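Hypothetical protein PA2201 (Pseudomonas aeruginosa, PDB 2FEF) is of unknown function but is probably an immunity protein of the PoNi type, protecting against PoNe-type toxins. Local coordinates at residues 76-79 against 80-84. Sequence-based numbering, arbitrary orientation.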
ATOM      1  N   TRP B  76       8.486   8.157  -7.903  1.00 24.83           N
ATOM      2  CA  TRP B  76       8.242   7.867  -9.302  1.00 24.30           C
ATOM      3  C   TRP B  76       9.039   6.674  -9.771  1.00 24.51           C
ATOM      4  O   TRP B  76       8.549   5.896 -10.560  1.00 23.62           O
ATOM      5  CB  TRP B  76       8.591   9.079 -10.189  1.00 23.94           C
ATOM      6  CG  TRP B  76       7.533  10.171 -10.242  1.00 23.00           C
ATOM      7  CD1 TRP B  76       7.181  11.042  -9.237  1.00 25.83           C
ATOM      8  CD2 TRP B  76       6.728  10.513 -11.372  1.00 23.73           C
ATOM      9  NE1 TRP B  76       6.196  11.895  -9.679  1.00 25.44           N
ATOM     10  CE2 TRP B  76       5.891  11.584 -10.982  1.00 23.92           C
ATOM     11  CE3 TRP B  76       6.611   9.989 -12.675  1.00 22.42           C
ATOM     12  CZ2 TRP B  76       4.969  12.195 -11.871  1.00 23.95           C
ATOM     13  CZ3 TRP B  76       5.694  10.588 -13.560  1.00 25.83           C
ATOM     14  CH2 TRP B  76       4.867  11.671 -13.140  1.00 23.06           C
ATOM     15  N   GLY B  77      10.293   6.580  -9.346  1.00 24.15           N
ATOM     16  CA  GLY B  77      11.115   5.419  -9.701  1.00 24.67           C
ATOM     17  C   GLY B  77      10.515   4.115  -9.191  1.00 23.97           C
ATOM     18  O   GLY B  77      10.524   3.116  -9.883  1.00 23.41           O
ATOM     19  N   GLN B  78       9.964   4.145  -7.984  1.00 24.76           N
ATOM     20  CA  GLN B  78       9.271   2.951  -7.459  1.00 24.57           C
ATOM     21  C   GLN B  78       8.041   2.630  -8.283  1.00 24.72           C
ATOM     22  O   GLN B  78       7.777   1.460  -8.558  1.00 22.74           O
ATOM     23  CB  GLN B  78       8.925   3.079  -5.980  1.00 25.50           C
ATOM     24  CG  GLN B  78       8.434   1.670  -5.402  1.00 24.92           C
ATOM     25  CD  GLN B  78       8.595   1.543  -3.905  1.00 25.97           C
ATOM     26  OE1 GLN B  78       8.842   2.545  -3.164  1.00 25.88           O
ATOM     27  NE2 GLN B  78       8.472   0.312  -3.426  1.00 23.00           N
ATOM     28  N   ALA B  79       7.275   3.646  -8.671  1.00 23.91           N
ATOM     29  CA  ALA B  79       6.139   3.408  -9.557  1.00 24.07           C
ATOM     30  C   ALA B  79       6.542   2.786 -10.897  1.00 23.84           C
ATOM     31  O   ALA B  79       5.837   1.915 -11.427  1.00 21.70           O
ATOM     32  CB  ALA B  79       5.397   4.735  -9.822  1.00 24.41           C
ATOM     33  N   ALA B  80       7.645   3.288 -11.472  1.00 24.21           N
ATOM     34  CA  ALA B  80       8.181   2.716 -12.726  1.00 23.48           C
ATOM     35  C   ALA B  80       8.505   1.229 -12.545  1.00 23.79           C
ATOM     36  O   ALA B  80       8.210   0.404 -13.424  1.00 24.25           O
ATOM     37  CB  ALA B  80       9.436   3.507 -13.163  1.00 23.20           C
ATOM     38  N   GLU B  81       9.093   0.864 -11.409  1.00 24.29           N
ATOM     39  CA  GLU B  81       9.327  -0.581 -11.118  1.00 25.69           C
ATOM     40  C   GLU B  81       8.023  -1.365 -11.043  1.00 24.35           C
ATOM     41  O   GLU B  81       7.929  -2.475 -11.526  1.00 23.33           O
ATOM     42  CB  GLU B  81      10.101  -0.773  -9.786  1.00 24.98           C
ATOM     43  CG  GLU B  81      11.539  -0.228  -9.781  1.00 27.37           C
ATOM     44  CD  GLU B  81      12.362  -0.664  -8.543  1.00 29.71           C
ATOM     45  OE1 GLU B  81      11.944  -1.567  -7.784  1.00 33.47           O
ATOM     46  OE2 GLU B  81      13.436  -0.067  -8.336  1.00 36.19           O
ATOM     47  N   ASN B  82       7.015  -0.791 -10.393  1.00 24.96           N
ATOM     48  CA  ASN B  82       5.717  -1.468 -10.285  1.00 25.11           C
ATOM     49  C   ASN B  82       5.068  -1.670 -11.644  1.00 24.07           C
ATOM     50  O   ASN B  82       4.391  -2.697 -11.893  1.00 23.84           O
ATOM     51  CB  ASN B  82       4.763  -0.650  -9.386  1.00 24.80           C
ATOM     52  CG  ASN B  82       5.217  -0.569  -7.918  1.00 26.33           C
ATOM     53  OD1 ASN B  82       6.051  -1.365  -7.413  1.00 26.49           O
ATOM     54  ND2 ASN B  82       4.660   0.414  -7.221  1.00 24.05           N
ATOM     55  N   ALA B  83       5.245  -0.690 -12.534  1.00 24.21           N
ATOM     56  CA  ALA B  83       4.757  -0.855 -13.913  1.00 25.01           C
ATOM     57  C   ALA B  83       5.537  -1.938 -14.645  1.00 24.58           C
ATOM     58  O   ALA B  83       4.952  -2.693 -15.409  1.00 25.04           O
ATOM     59  CB  ALA B  83       4.799   0.478 -14.716  1.00 24.57           C
ATOM     60  N   SER B  84       6.842  -2.021 -14.437  1.00 24.60           N
ATOM     61  CA  SER B  84       7.609  -3.169 -14.990  1.00 25.63           C
ATOM     62  C   SER B  84       7.099  -4.544 -14.465  1.00 24.57           C
ATOM     63  O   SER B  84       7.048  -5.503 -15.218  1.00 24.45           O
ATOM     64  CB  SER B  84       9.111  -3.013 -14.679  1.00 25.79           C
ATOM     65  OG  SER B  84       9.681  -2.039 -15.556  1.00 27.39           O
TER
HETATM   66  O   HOH W   1      13.854   2.661  -9.533  1.00 35.32           O
HETATM   67  O   HOH W   2       7.769  -1.911  -4.963  1.00 24.34           O
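Asn82 meets Gln78, one helical turn earlier, through a backbone hydrogen bond and through its amide carbon, which lies near Gln78 O. Four i to i+4 backbone hydrogen bonds set the frame: Ala80 N to Trp76 O (2.9 Å), Glu81 N to Gly77 O (3.1 Å), Asn82 N to Gln78 O and Ala83 N to Ala79 O. Their N-H...O angles, 155-160°, are those of regular alpha-helix.

Side-chain carbons lie against two of the same carbonyls. Glu81 CG lies 3.5 Å from Gly77 O because chi1 of -65° sets it beside the backbone N and anti to the carbonyl carbon; beyond CG the chain runs out extended. Asn82 makes the same first turn (chi1 -66°), bringing its CG to 3.3 Å from Gln78 O. Ala80 CB rests 3.5 Å from Gly77 O.

This turn belongs to the long helix 66-93 of an all-helical domain, packed against helices 35-54 and 97-127: Ala79 and Asn82 touch the former, Ala80 and Ser84 the latter, and Trp76 reaches both. Trp76 points away from the turn, its indole edge-to-face with Phe52 and its NE1 hydrogen-bonded to Gly57 O.

Two waters join polar groups. One accepts from Gln78 NE2 (2.8 Å) and donates to Asn82 OD1 (3.0 Å), bridging the two amides; the other donates to Glu81 OE2 and, weakly, to Gly77 O. Gln78 NE2 and the Glu81 carboxylate also reach the second subunit: Arg51 O of that subunit accepts from Gln78 NE2, while its Arg54 and Arg59 form salt bridges to Glu81 OE1 and OE2, respectively, which probably stabilises the carboxylate in its charged form.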